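Local coordinates for protein branched-chain-amino-acid aminotransferase (Pseudomonas aeruginosa, PDB 6NST) that probably catalyses the reversible, pyridoxal-phosphate-dependent transfer of amino groups between leucine, isoleucine or valine and 2-oxoglutarate, at residues 53-58 and 82-87; 78-83 and 120-125; 41-44 and 49-52; 60-65 and 100-105; 14-19 and 88-93. The protein carries 1 engineered substitution. All coordinates share one frame; numbering follows the deposited sequence.

Contacts 1 to 4 are buried, whereas contact 5 is partly open to solvent. Three of them use helix 77-89 along overlapping and then following portions: 78-83 faces strand 118-126 in contact 2, 82-87 meets the start of helix 55-68 in contact 1, and the turn that ends the helix reaches strand 15-18, outermost in this chain's sheet, in contact 5. Helix 55-68 serves contacts 1 and 4. Contact 3 alone has hydrogen bonds between its two segments, as expected within a sheet; contacts 1, 2 and 4 join through aliphatic carbons, with polar atoms bonded elsewhere. Contact 4 also carries a sulfate ion, and in contact 5 an amide oxygen stands beside an indole edge.

Contact 1: residues 53-58 and 82-87; sequences FRLQAH and EATRAA
L55 and T84 mark the nearest approach of the two backbones, with L55 CA 8.2 Å from T84 CA where the first turn of helix 55-68 comes alongside helix 77-89. L55 supplies the whole first side of the contact through its two methyl groups. With CG anti to the backbone N (chi1 175°), the isobutyl fork reaches across to the other helix and its branches part there. CD1 meets T84, lying 3.8 Å from T84 CG2 and equally near T84 CB, as the two side chains slide past each other in opposite directions. CD2 turns to the next residue and rests 3.9 Å from R85 CG, with R85 CD close behind, so the leucine crosses the aliphatic part of the arginine at about a right angle. The contact joins two successive helices that lie against the antiparallel sheet of the N-terminal half of a class-IV aminotransferase. T84 OG1 also lies near L55 CD1, but its hydrogen bond goes back to I80 O in its own helix. The R85 chain bends at chi3 (65°), and its guanidinium forms a salt bridge one turn back, R85 NH1 standing 2.6 Å from E82 OE2, while R85 NE is hydrogen-bonded to L305 O near the C-terminus. On the other segment R54 is the N-cap residue, and the bond from H58 N to R54 O is weak at 3.3 Å. The R54 side chain folds over F53, placing R54 CG 3.5 Å above the centre of the ring; its NH1 bonds to N223 OD1 of helix 220-231.

Contact 2: residues 78-83 and 120-125; sequences DEINEA and VIIAAW
I122 on the strand and A83 on the helix make the closest touch of a contact carried by apolar side chains, without hydrogen bonds between the segments. The tip of the isoleucine does the touching: I122 CD1 lies 3.6 Å from A83 CB. The chain is extended there (chi2 177°), which carries the terminal methyl out from the strand to the helix surface, where it also sits 4.1 Å from the carbonyl oxygen I80 O and 4.3 Å from the branch methyl I80 CG2. One helical turn before A83 and two residues before I122, I80 CD1 approaches V120 CG1 at 4.0 Å, and the two side chains cross obliquely. Both residues are buried.

Polar bonding runs within each element or to its neighbours. The helix keeps its own ladder, with A83 N 2.7 Å from E79 O. The strand pairs with strands on its two sides, I122 with W11 and I121 with M101.

The helix and strand axes approach to 9.9 Å and run nearly parallel, 26° apart. This is helix packing on an antiparallel sheet, in an alpha+beta arrangement: V120 and I122 face helix 77-89, while I121 and A123 pack on V26 and L27 of a second subunit.

Contact 3: residues 41-44 and 49-52; sequences VRAY and GTAI
V41 and I52 bring their branch methyls together across the strands, V41 CG1 to I52 CG2 at 3.6 Å, with the side chains crossing at a slant. I52 CG2 stands anti to its backbone N, while CG1 takes the other direction and lies 4.2 Å from A43 CB. A43 is in turn flanked by T50, whose methyl CG2 is 4.0 Å from A43 CB; the T50 hydroxyl is engaged by E94 O. These aliphatic groups meet beside the A43-I52 bridge, an antiparallel non-hydrogen-bonded pair.

The next bridge, Y44 with A51, is the hydrogen-bonded pair and directs its side chains to the other sheet face. Its two bonds are nearly straight: Y44 N to A51 O is 2.8 Å (161° at the hydrogen) and A51 N to Y44 O is 2.9 Å (168°). On the Y44 face the tyrosine hydroxyl comes down on a guanidinium, Y44 OH standing 3.2 Å above the R42 plane and offset toward its rim.

The two strands form a beta hairpin. Strand 36-46 bonds on its other side to strand 96-104, and strand 51-53 to strand 303-305. Helix 77-89 covers the face of A43, T50 and I52 through T84, R85 and V88.

Contact 4: residues 60-65 and 100-105; sequences DRLFDS and PMVFYG. With SO4 (sulfate ion), chain G.
L62 is the residue of the helix that reaches the strand, meeting V102 and P100. From CB its chain runs with CG anti to the backbone N (chi1 -171°), and the branch point L62 CG already lies 4.2 Å from V102 CG2. The next atom, L62 CD2, is the principal contact: it sits 3.9 Å from V102 CG2 and 4.2 Å from P100 CB, bridging two residues whose side chains rise on the same face of the strand. Leucine and valine cross at a slant, and V37 of strand 36-46 adds to the packing round both.

Beside L62, R61 points to a bound sulfate. Its guanidinium holds one sulfate oxygen at the edge and in its plane, with both R61 NH1 (3.0 Å) and R61 NH2 (2.8 Å) donating to O1 at angles of 137° and 148°. R61 NE makes a salt bridge to E39 OE1. One turn on, S65 OG donates to R61 O at 2.9 Å from above the carbonyl plane, opposite the face used by S65 N, and is also bonded to K160 N.

K160 is by similarity the lysine that carries pyridoxal phosphate, and its side chain is about 7 Å from that of L62. T257 OG1, T221 OG1 and I220 N also hydrogen-bond the sulfate, which probably comes from the crystallisation liquor; together with R61 these ligands are consistent with the cofactor's phosphate site, as in related class-IV aminotransferases.

Contact 5: residues 14-19 and 88-93; sequences GELVQW and VRENNL
The Schellman motif that closes helix 77-89 sets E90 and N91 against L16 of strand 15-18 and W19 just after it. N92 has positive phi (57°), and the return is fixed by two backbone bonds, N92 N to R89 O at 2.7 Å and L93 N to V88 O at 3.2 Å.

On the more exposed side the contact is aliphatic: L16 CD1 lies 3.5 Å from E90 CG, and the two side chains cross at about a right angle. The E90 chain bends at chi2 (-64°) and carries its carboxylate to its neighbour, where R89 NE makes a salt bridge of 3.2 Å with E90 OE2, met on the anti side and out of the carboxylate plane.

Toward the buried W19, an amide lies beside a ring without a hydrogen bond between them. N91 OD1 stands at the edge of the indole and near its plane, 4.2 Å from W19 CE3, with the amide and ring planes 81° apart. The amide is held at both ends, N91 OD1 accepting from V9 N and N91 ND2 donating to A87 O.

Strand 9-12 runs beside strand 15-18, outermost in this chain's sheet, and its W11 packs on L16. W19 donates through NE1 to M3 O, packs on W125 of strand 118-126, and meets H25 of a second subunit.

Contact 1: residues 53-58 and 82-87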
# COMPACT_ATOMS: atom_id res chain seq x y z
N PHE A 53 19.00 -12.55 33.11
CA PHE A 53 17.55 -12.48 33.09
C PHE A 53 17.02 -13.14 31.83
O PHE A 53 17.32 -12.70 30.72
CB PHE A 53 17.07 -11.03 33.18
CG PHE A 53 15.58 -10.90 33.21
CD1 PHE A 53 14.85 -11.34 34.31
CD2 PHE A 53 14.90 -10.35 32.14
CE1 PHE A 53 13.48 -11.22 34.34
CE2 PHE A 53 13.52 -10.23 32.16
CZ PHE A 53 12.81 -10.67 33.26
N ARG A 54 16.22 -14.20 32.01
CA ARG A 54 15.61 -14.95 30.92
C ARG A 54 16.65 -15.37 29.89
O ARG A 54 16.58 -15.02 28.71
CB ARG A 54 14.47 -14.16 30.29
CG ARG A 54 13.41 -13.72 31.29
CD ARG A 54 12.09 -13.42 30.61
NE ARG A 54 11.46 -14.62 30.08
CZ ARG A 54 10.25 -14.66 29.54
NH1 ARG A 54 9.53 -13.55 29.44
NH2 ARG A 54 9.76 -15.80 29.09
N LEU A 55 17.64 -16.13 30.36
CA LEU A 55 18.67 -16.65 29.47
C LEU A 55 18.06 -17.54 28.40
O LEU A 55 18.46 -17.48 27.23
CB LEU A 55 19.71 -17.41 30.28
CG LEU A 55 20.80 -18.11 29.48
CD1 LEU A 55 21.54 -17.11 28.60
CD2 LEU A 55 21.76 -18.86 30.39
N GLN A 56 17.09 -18.38 28.78
CA GLN A 56 16.52 -19.34 27.83
C GLN A 56 15.76 -18.63 26.71
O GLN A 56 15.87 -19.02 25.54
CB GLN A 56 15.61 -20.31 28.58
CG GLN A 56 14.88 -21.32 27.69
CD GLN A 56 15.80 -22.39 27.13
OE1 GLN A 56 17.00 -22.43 27.44
NE2 GLN A 56 15.25 -23.27 26.30
N ALA A 57 14.99 -17.59 27.05
CA ALA A 57 14.21 -16.90 26.04
C ALA A 57 15.10 -16.20 25.02
O ALA A 57 14.77 -16.13 23.83
CB ALA A 57 13.26 -15.90 26.70
N HIS A 58 16.24 -15.67 25.47
CA HIS A 58 17.14 -15.00 24.54
C HIS A 58 17.89 -16.00 23.68
O HIS A 58 18.14 -15.75 22.50
CB HIS A 58 18.11 -14.09 25.31
CG HIS A 58 17.47 -12.84 25.82
ND1 HIS A 58 17.28 -11.73 25.03
CD2 HIS A 58 16.96 -12.52 27.04
CE1 HIS A 58 16.69 -10.78 25.73
NE2 HIS A 58 16.49 -11.23 26.96
N GLU A 82 25.56 -21.95 28.33
CA GLU A 82 26.76 -22.06 29.15
C GLU A 82 27.80 -21.01 28.75
O GLU A 82 28.47 -20.43 29.61
CB GLU A 82 27.35 -23.47 29.03
CG GLU A 82 28.03 -23.96 30.29
CD GLU A 82 27.07 -24.15 31.44
OE1 GLU A 82 25.88 -24.42 31.19
OE2 GLU A 82 27.50 -24.01 32.61
N ALA A 83 27.94 -20.76 27.44
CA ALA A 83 28.90 -19.76 26.99
C ALA A 83 28.47 -18.35 27.39
O ALA A 83 29.31 -17.51 27.72
CB ALA A 83 29.07 -19.85 25.47
N THR A 84 27.16 -18.08 27.37
CA THR A 84 26.67 -16.77 27.78
C THR A 84 27.00 -16.50 29.25
O THR A 84 27.39 -15.39 29.61
CB THR A 84 25.17 -16.67 27.53
OG1 THR A 84 24.89 -17.04 26.18
CG2 THR A 84 24.69 -15.25 27.77
N ARG A 85 26.84 -17.52 30.10
CA ARG A 85 27.21 -17.37 31.50
C ARG A 85 28.72 -17.22 31.66
O ARG A 85 29.19 -16.43 32.49
CB ARG A 85 26.70 -18.57 32.30
CG ARG A 85 25.18 -18.71 32.28
CD ARG A 85 24.72 -20.10 32.70
NE ARG A 85 25.03 -20.39 34.10
CZ ARG A 85 26.05 -21.16 34.49
NH1 ARG A 85 26.85 -21.71 33.59
NH2 ARG A 85 26.25 -21.37 35.78
N ALA A 86 29.50 -17.94 30.85
CA ALA A 86 30.96 -17.82 30.93
C ALA A 86 31.43 -16.43 30.53
O ALA A 86 32.36 -15.89 31.14
CB ALA A 86 31.62 -18.88 30.05
N ALA A 87 30.79 -15.83 29.52
CA ALA A 87 31.18 -14.49 29.10
C ALA A 87 31.05 -13.48 30.23
O ALA A 87 31.82 -12.52 30.30
CB ALA A 87 30.34 -14.05 27.89

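Contact 2: residues 78-83 and 120-125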
# COMPACT_ATOMS: atom_id res chain seq x y z
N ASP A 78 22.30 -25.53 24.80
CA ASP A 78 22.96 -25.73 26.09
C ASP A 78 24.37 -25.16 26.08
O ASP A 78 24.83 -24.61 27.09
CB ASP A 78 22.98 -27.21 26.45
CG ASP A 78 23.57 -27.47 27.82
OD1 ASP A 78 22.90 -27.15 28.83
OD2 ASP A 78 24.70 -27.99 27.90
N GLU A 79 25.08 -25.27 24.95
CA GLU A 79 26.40 -24.67 24.86
C GLU A 79 26.31 -23.15 24.87
O GLU A 79 27.13 -22.48 25.52
CB GLU A 79 27.12 -25.14 23.60
CG GLU A 79 27.26 -26.65 23.49
CD GLU A 79 28.08 -27.06 22.29
OE1 GLU A 79 29.32 -26.90 22.34
OE2 GLU A 79 27.49 -27.53 21.30
N ILE A 80 25.33 -22.58 24.17
CA ILE A 80 25.19 -21.13 24.12
C ILE A 80 24.80 -20.59 25.49
O ILE A 80 25.33 -19.56 25.94
CB ILE A 80 24.17 -20.73 23.04
CG1 ILE A 80 24.69 -21.13 21.66
CG2 ILE A 80 23.91 -19.24 23.08
CD1 ILE A 80 26.06 -20.57 21.34
N ASN A 81 23.87 -21.26 26.18
CA ASN A 81 23.53 -20.86 27.54
C ASN A 81 24.76 -20.90 28.45
O ASN A 81 24.98 -19.98 29.25
CB ASN A 81 22.43 -21.75 28.11
CG ASN A 81 21.11 -21.58 27.38
OD1 ASN A 81 20.46 -20.55 27.49
ND2 ASN A 81 20.70 -22.61 26.65
N GLU A 82 25.56 -21.95 28.33
CA GLU A 82 26.76 -22.06 29.15
C GLU A 82 27.80 -21.01 28.75
O GLU A 82 28.47 -20.43 29.61
CB GLU A 82 27.35 -23.47 29.03
CG GLU A 82 28.03 -23.96 30.29
CD GLU A 82 27.07 -24.15 31.44
OE1 GLU A 82 25.88 -24.42 31.19
OE2 GLU A 82 27.50 -24.01 32.61
N ALA A 83 27.94 -20.76 27.44
CA ALA A 83 28.90 -19.76 26.99
C ALA A 83 28.47 -18.35 27.39
O ALA A 83 29.31 -17.51 27.72
CB ALA A 83 29.07 -19.85 25.47
N VAL A 120 30.29 -17.86 15.92
CA VAL A 120 29.49 -17.37 17.04
C VAL A 120 30.43 -16.68 18.03
O VAL A 120 31.47 -17.23 18.38
CB VAL A 120 28.72 -18.51 17.74
CG1 VAL A 120 27.92 -17.97 18.91
CG2 VAL A 120 27.82 -19.23 16.75
N ILE A 121 30.05 -15.48 18.47
CA ILE A 121 30.79 -14.76 19.50
C ILE A 121 29.83 -14.28 20.57
O ILE A 121 28.68 -13.93 20.29
CB ILE A 121 31.59 -13.56 18.92
CG1 ILE A 121 30.67 -12.62 18.13
CG2 ILE A 121 32.74 -14.06 18.07
CD1 ILE A 121 30.30 -11.36 18.89
N ILE A 122 30.30 -14.29 21.81
CA ILE A 122 29.50 -13.81 22.93
C ILE A 122 30.36 -12.89 23.79
O ILE A 122 31.20 -13.35 24.57
CB ILE A 122 28.93 -14.96 23.78
CG1 ILE A 122 28.13 -15.92 22.89
CG2 ILE A 122 28.04 -14.41 24.89
CD1 ILE A 122 27.58 -17.12 23.61
N ALA A 123 30.14 -11.58 23.66
CA ALA A 123 30.89 -10.58 24.40
C ALA A 123 30.01 -9.97 25.48
O ALA A 123 28.81 -9.75 25.28
CB ALA A 123 31.39 -9.48 23.46
N ALA A 124 30.62 -9.69 26.64
CA ALA A 124 29.91 -9.11 27.77
C ALA A 124 30.75 -7.99 28.37
O ALA A 124 31.94 -8.16 28.60
CB ALA A 124 29.61 -10.17 28.83
N TRP A 125 30.11 -6.85 28.61
CA TRP A 125 30.78 -5.70 29.19
C TRP A 125 29.86 -5.06 30.23
O TRP A 125 28.64 -5.23 30.19
CB TRP A 125 31.18 -4.67 28.13
CG TRP A 125 30.04 -4.22 27.26
CD1 TRP A 125 29.18 -3.19 27.51
CD2 TRP A 125 29.63 -4.79 26.01
NE1 TRP A 125 28.27 -3.08 26.49
CE2 TRP A 125 28.53 -4.05 25.56
CE3 TRP A 125 30.11 -5.84 25.23
CZ2 TRP A 125 27.88 -4.33 24.36
CZ3 TRP A 125 29.46 -6.13 24.04
CH2 TRP A 125 28.36 -5.38 23.61

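Contact 3: residues 41-44 and 49-52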
# COMPACT_ATOMS: atom_id res chain seq x y z
N VAL A 41 21.25 -9.24 25.85
CA VAL A 41 20.95 -9.92 27.10
C VAL A 41 21.56 -9.12 28.24
O VAL A 41 22.62 -8.50 28.10
CB VAL A 41 21.47 -11.37 27.09
CG1 VAL A 41 20.79 -12.18 28.18
CG2 VAL A 41 21.25 -12.02 25.73
N ARG A 42 20.89 -9.14 29.39
CA ARG A 42 21.33 -8.43 30.58
C ARG A 42 21.63 -9.40 31.71
O ARG A 42 20.92 -10.40 31.89
CB ARG A 42 20.28 -7.41 31.04
CG ARG A 42 20.22 -6.14 30.21
CD ARG A 42 21.44 -5.26 30.41
NE ARG A 42 21.50 -4.72 31.76
CZ ARG A 42 20.82 -3.65 32.16
NH1 ARG A 42 20.94 -3.22 33.41
NH2 ARG A 42 20.02 -3.01 31.32
N ALA A 43 22.68 -9.11 32.46
CA ALA A 43 22.97 -9.78 33.72
C ALA A 43 22.86 -8.75 34.84
O ALA A 43 23.45 -7.67 34.75
CB ALA A 43 24.36 -10.42 33.71
N TYR A 44 22.10 -9.09 35.87
CA TYR A 44 21.85 -8.18 36.98
C TYR A 44 22.47 -8.71 38.27
O TYR A 44 22.71 -9.91 38.42
CB TYR A 44 20.35 -7.96 37.19
CG TYR A 44 19.70 -7.11 36.13
CD1 TYR A 44 19.65 -5.73 36.26
CD2 TYR A 44 19.14 -7.69 35.00
CE1 TYR A 44 19.06 -4.95 35.29
CE2 TYR A 44 18.54 -6.91 34.03
CZ TYR A 44 18.51 -5.55 34.17
OH TYR A 44 17.92 -4.77 33.20
N GLY A 49 23.42 -13.64 43.61
CA GLY A 49 24.59 -13.47 42.77
C GLY A 49 24.22 -12.88 41.42
O GLY A 49 23.05 -12.64 41.11
N THR A 50 25.25 -12.64 40.61
CA THR A 50 25.04 -12.15 39.26
C THR A 50 24.24 -13.17 38.46
O THR A 50 24.65 -14.33 38.34
CB THR A 50 26.38 -11.87 38.58
OG1 THR A 50 27.11 -10.88 39.33
CG2 THR A 50 26.17 -11.36 37.16
N ALA A 51 23.09 -12.74 37.94
CA ALA A 51 22.17 -13.64 37.27
C ALA A 51 21.73 -13.05 35.94
O ALA A 51 21.46 -11.85 35.83
CB ALA A 51 20.94 -13.94 38.14
N ILE A 52 21.66 -13.91 34.92
CA ILE A 52 21.17 -13.52 33.61
C ILE A 52 19.65 -13.60 33.60
O ILE A 52 19.07 -14.61 34.03
CB ILE A 52 21.78 -14.42 32.52
CG1 ILE A 52 23.30 -14.24 32.46
CG2 ILE A 52 21.16 -14.12 31.17
CD1 ILE A 52 23.98 -15.17 31.48

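Contact 4: residues 60-65 and 100-105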
# COMPACT_ATOMS: atom_id res chain seq x y z
N ASP A 60 16.70 -19.04 22.92
CA ASP A 60 15.70 -19.60 22.01
C ASP A 60 15.41 -18.66 20.86
O ASP A 60 15.21 -19.10 19.72
CB ASP A 60 14.42 -19.92 22.77
CG ASP A 60 14.52 -21.19 23.59
OD1 ASP A 60 15.50 -21.94 23.42
OD2 ASP A 60 13.61 -21.43 24.42
N ARG A 61 15.38 -17.35 21.12
CA ARG A 61 15.12 -16.40 20.05
C ARG A 61 16.31 -16.31 19.10
O ARG A 61 16.12 -16.10 17.90
CB ARG A 61 14.79 -15.02 20.62
CG ARG A 61 14.21 -14.06 19.60
CD ARG A 61 13.67 -12.82 20.26
NE ARG A 61 14.72 -12.01 20.87
CZ ARG A 61 14.50 -10.88 21.54
NH1 ARG A 61 15.52 -10.21 22.06
NH2 ARG A 61 13.26 -10.42 21.68
N LEU A 62 17.53 -16.48 19.61
CA LEU A 62 18.70 -16.52 18.74
C LEU A 62 18.60 -17.68 17.75
O LEU A 62 18.84 -17.50 16.55
CB LEU A 62 19.98 -16.62 19.56
CG LEU A 62 21.28 -16.44 18.78
CD1 LEU A 62 21.42 -15.01 18.29
CD2 LEU A 62 22.48 -16.85 19.62
N PHE A 63 18.24 -18.86 18.24
CA PHE A 63 18.09 -20.01 17.35
C PHE A 63 16.88 -19.86 16.44
O PHE A 63 16.92 -20.31 15.29
CB PHE A 63 18.00 -21.30 18.17
CG PHE A 63 19.34 -21.82 18.62
CD1 PHE A 63 20.06 -21.15 19.60
CD2 PHE A 63 19.88 -22.96 18.06
CE1 PHE A 63 21.30 -21.62 20.01
CE2 PHE A 63 21.12 -23.44 18.47
CZ PHE A 63 21.83 -22.77 19.45
N ASP A 64 15.81 -19.24 16.94
CA ASP A 64 14.69 -18.88 16.06
C ASP A 64 15.15 -17.94 14.95
O ASP A 64 14.82 -18.15 13.78
CB ASP A 64 13.57 -18.22 16.88
CG ASP A 64 12.66 -19.23 17.54
OD1 ASP A 64 12.91 -20.45 17.38
OD2 ASP A 64 11.69 -18.81 18.21
N SER A 65 15.90 -16.90 15.31
CA SER A 65 16.38 -15.95 14.30
C SER A 65 17.26 -16.64 13.27
O SER A 65 17.15 -16.38 12.07
CB SER A 65 17.13 -14.81 14.98
OG SER A 65 16.29 -14.09 15.87
N PRO A 100 25.38 -11.89 22.33
CA PRO A 100 25.57 -13.09 21.51
C PRO A 100 25.29 -12.75 20.05
O PRO A 100 24.31 -12.08 19.74
CB PRO A 100 24.53 -14.08 22.06
CG PRO A 100 24.00 -13.45 23.33
CD PRO A 100 24.16 -11.98 23.15
N MET A 101 26.18 -13.19 19.16
CA MET A 101 26.07 -12.80 17.76
C MET A 101 26.54 -13.95 16.88
O MET A 101 27.62 -14.50 17.09
CB MET A 101 26.88 -11.53 17.48
CG MET A 101 26.49 -10.81 16.20
SD MET A 101 27.45 -11.33 14.77
CE MET A 101 28.99 -10.47 15.08
N VAL A 102 25.70 -14.30 15.90
CA VAL A 102 25.96 -15.37 14.95
C VAL A 102 26.18 -14.74 13.59
O VAL A 102 25.37 -13.92 13.15
CB VAL A 102 24.79 -16.37 14.92
CG1 VAL A 102 25.02 -17.43 13.86
CG2 VAL A 102 24.59 -17.00 16.29
N PHE A 103 27.28 -15.10 12.92
CA PHE A 103 27.61 -14.45 11.66
C PHE A 103 28.35 -15.42 10.74
O PHE A 103 29.02 -16.35 11.19
CB PHE A 103 28.46 -13.19 11.88
CG PHE A 103 29.83 -13.45 12.45
CD1 PHE A 103 30.94 -13.54 11.62
CD2 PHE A 103 30.02 -13.57 13.82
CE1 PHE A 103 32.20 -13.76 12.14
CE2 PHE A 103 31.28 -13.79 14.35
CZ PHE A 103 32.37 -13.89 13.51
N TYR A 104 28.20 -15.18 9.43
CA TYR A 104 28.93 -15.94 8.43
C TYR A 104 30.38 -15.49 8.37
O TYR A 104 30.68 -14.31 8.53
CB TYR A 104 28.28 -15.78 7.05
CG TYR A 104 27.04 -16.62 6.84
CD1 TYR A 104 26.97 -17.93 7.31
CD2 TYR A 104 25.94 -16.11 6.17
CE1 TYR A 104 25.84 -18.70 7.11
CE2 TYR A 104 24.80 -16.88 5.97
CZ TYR A 104 24.76 -18.17 6.44
OH TYR A 104 23.63 -18.93 6.24
N GLY A 105 31.28 -16.43 8.12
CA GLY A 105 32.70 -16.16 8.13
C GLY A 105 33.20 -15.58 6.83
O GLY A 105 32.43 -15.12 5.98
S SO4 G . 13.86 -6.94 23.80
O1 SO4 G . 13.68 -8.36 23.49
O2 SO4 G . 15.28 -6.67 24.02
O3 SO4 G . 13.38 -6.13 22.68
O4 SO4 G . 13.10 -6.61 25.00

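Contact 5: residues 14-19 and 88-93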
# COMPACT_ATOMS: atom_id res chain seq x y z
N GLY A 14 33.58 -21.70 20.55
CA GLY A 14 33.86 -22.80 21.45
C GLY A 14 34.93 -22.53 22.48
O GLY A 14 35.07 -23.33 23.42
N GLU A 15 35.69 -21.45 22.35
CA GLU A 15 36.80 -21.16 23.25
C GLU A 15 36.74 -19.70 23.67
O GLU A 15 36.19 -18.84 22.96
CB GLU A 15 38.16 -21.46 22.59
CG GLU A 15 38.40 -22.92 22.26
CD GLU A 15 39.73 -23.15 21.57
OE1 GLU A 15 40.40 -22.15 21.22
OE2 GLU A 15 40.11 -24.32 21.36
N LEU A 16 37.32 -19.42 24.83
CA LEU A 16 37.54 -18.05 25.27
C LEU A 16 38.85 -17.55 24.68
O LEU A 16 39.86 -18.25 24.70
CB LEU A 16 37.58 -17.95 26.79
CG LEU A 16 36.32 -18.35 27.55
CD1 LEU A 16 36.63 -18.47 29.03
CD2 LEU A 16 35.19 -17.36 27.31
N VAL A 17 38.82 -16.33 24.13
CA VAL A 17 40.01 -15.70 23.58
C VAL A 17 40.12 -14.32 24.21
O VAL A 17 39.14 -13.75 24.69
CB VAL A 17 39.97 -15.62 22.04
CG1 VAL A 17 38.98 -14.56 21.58
CG2 VAL A 17 41.36 -15.37 21.46
N GLN A 18 41.34 -13.80 24.24
CA GLN A 18 41.56 -12.45 24.74
C GLN A 18 40.71 -11.46 23.95
O GLN A 18 40.48 -11.62 22.75
CB GLN A 18 43.04 -12.07 24.65
CG GLN A 18 43.96 -12.94 25.49
CD GLN A 18 43.76 -12.75 26.98
OE1 GLN A 18 43.13 -11.79 27.42
NE2 GLN A 18 44.30 -13.67 27.77
N TRP A 19 40.24 -10.42 24.66
CA TRP A 19 39.31 -9.47 24.06
C TRP A 19 39.88 -8.86 22.78
O TRP A 19 39.22 -8.85 21.74
CB TRP A 19 38.97 -8.38 25.07
CG TRP A 19 37.77 -7.56 24.71
CD1 TRP A 19 37.70 -6.59 23.74
CD2 TRP A 19 36.47 -7.62 25.32
NE1 TRP A 19 36.43 -6.06 23.71
CE2 TRP A 19 35.66 -6.67 24.66
CE3 TRP A 19 35.92 -8.38 26.35
CZ2 TRP A 19 34.33 -6.46 25.01
CZ3 TRP A 19 34.59 -8.18 26.69
CH2 TRP A 19 33.81 -7.23 26.02
N VAL A 88 30.07 -13.68 31.11
CA VAL A 88 29.90 -12.80 32.27
C VAL A 88 30.80 -13.21 33.42
O VAL A 88 31.45 -12.36 34.04
CB VAL A 88 28.42 -12.79 32.69
CG1 VAL A 88 28.22 -11.92 33.92
CG2 VAL A 88 27.54 -12.31 31.55
N ARG A 89 30.86 -14.51 33.72
CA ARG A 89 31.67 -14.98 34.84
C ARG A 89 33.15 -14.70 34.61
O ARG A 89 33.81 -14.10 35.47
CB ARG A 89 31.45 -16.48 35.05
CG ARG A 89 32.31 -17.08 36.15
CD ARG A 89 32.09 -18.58 36.27
NE ARG A 89 32.37 -19.28 35.02
CZ ARG A 89 31.43 -19.75 34.21
NH1 ARG A 89 30.15 -19.61 34.52
NH2 ARG A 89 31.77 -20.38 33.09
N GLU A 90 33.69 -15.12 33.47
CA GLU A 90 35.13 -15.05 33.25
C GLU A 90 35.65 -13.62 33.19
O GLU A 90 36.85 -13.41 33.39
CB GLU A 90 35.51 -15.81 31.98
CG GLU A 90 35.13 -17.29 32.02
CD GLU A 90 35.87 -18.06 33.09
OE1 GLU A 90 37.04 -17.71 33.39
OE2 GLU A 90 35.29 -19.01 33.65
N ASN A 91 34.78 -12.65 32.93
CA ASN A 91 35.16 -11.25 32.99
C ASN A 91 34.91 -10.64 34.36
O ASN A 91 35.19 -9.45 34.56
CB ASN A 91 34.41 -10.44 31.92
CG ASN A 91 34.87 -10.78 30.52
OD1 ASN A 91 35.90 -10.30 30.06
ND2 ASN A 91 34.09 -11.62 29.83
N ASN A 92 34.38 -11.42 35.31
CA ASN A 92 34.13 -10.96 36.68
C ASN A 92 33.20 -9.75 36.69
O ASN A 92 33.43 -8.78 37.42
CB ASN A 92 35.44 -10.66 37.41
CG ASN A 92 36.36 -11.86 37.46
OD1 ASN A 92 37.17 -12.07 36.56
ND2 ASN A 92 36.25 -12.65 38.52
N LEU A 93 32.15 -9.80 35.88
CA LEU A 93 31.22 -8.69 35.75
C LEU A 93 30.10 -8.83 36.78
O LEU A 93 29.43 -9.87 36.84
CB LEU A 93 30.64 -8.64 34.34
CG LEU A 93 31.67 -8.40 33.24
CD1 LEU A 93 31.07 -8.65 31.87
CD2 LEU A 93 32.23 -6.99 33.33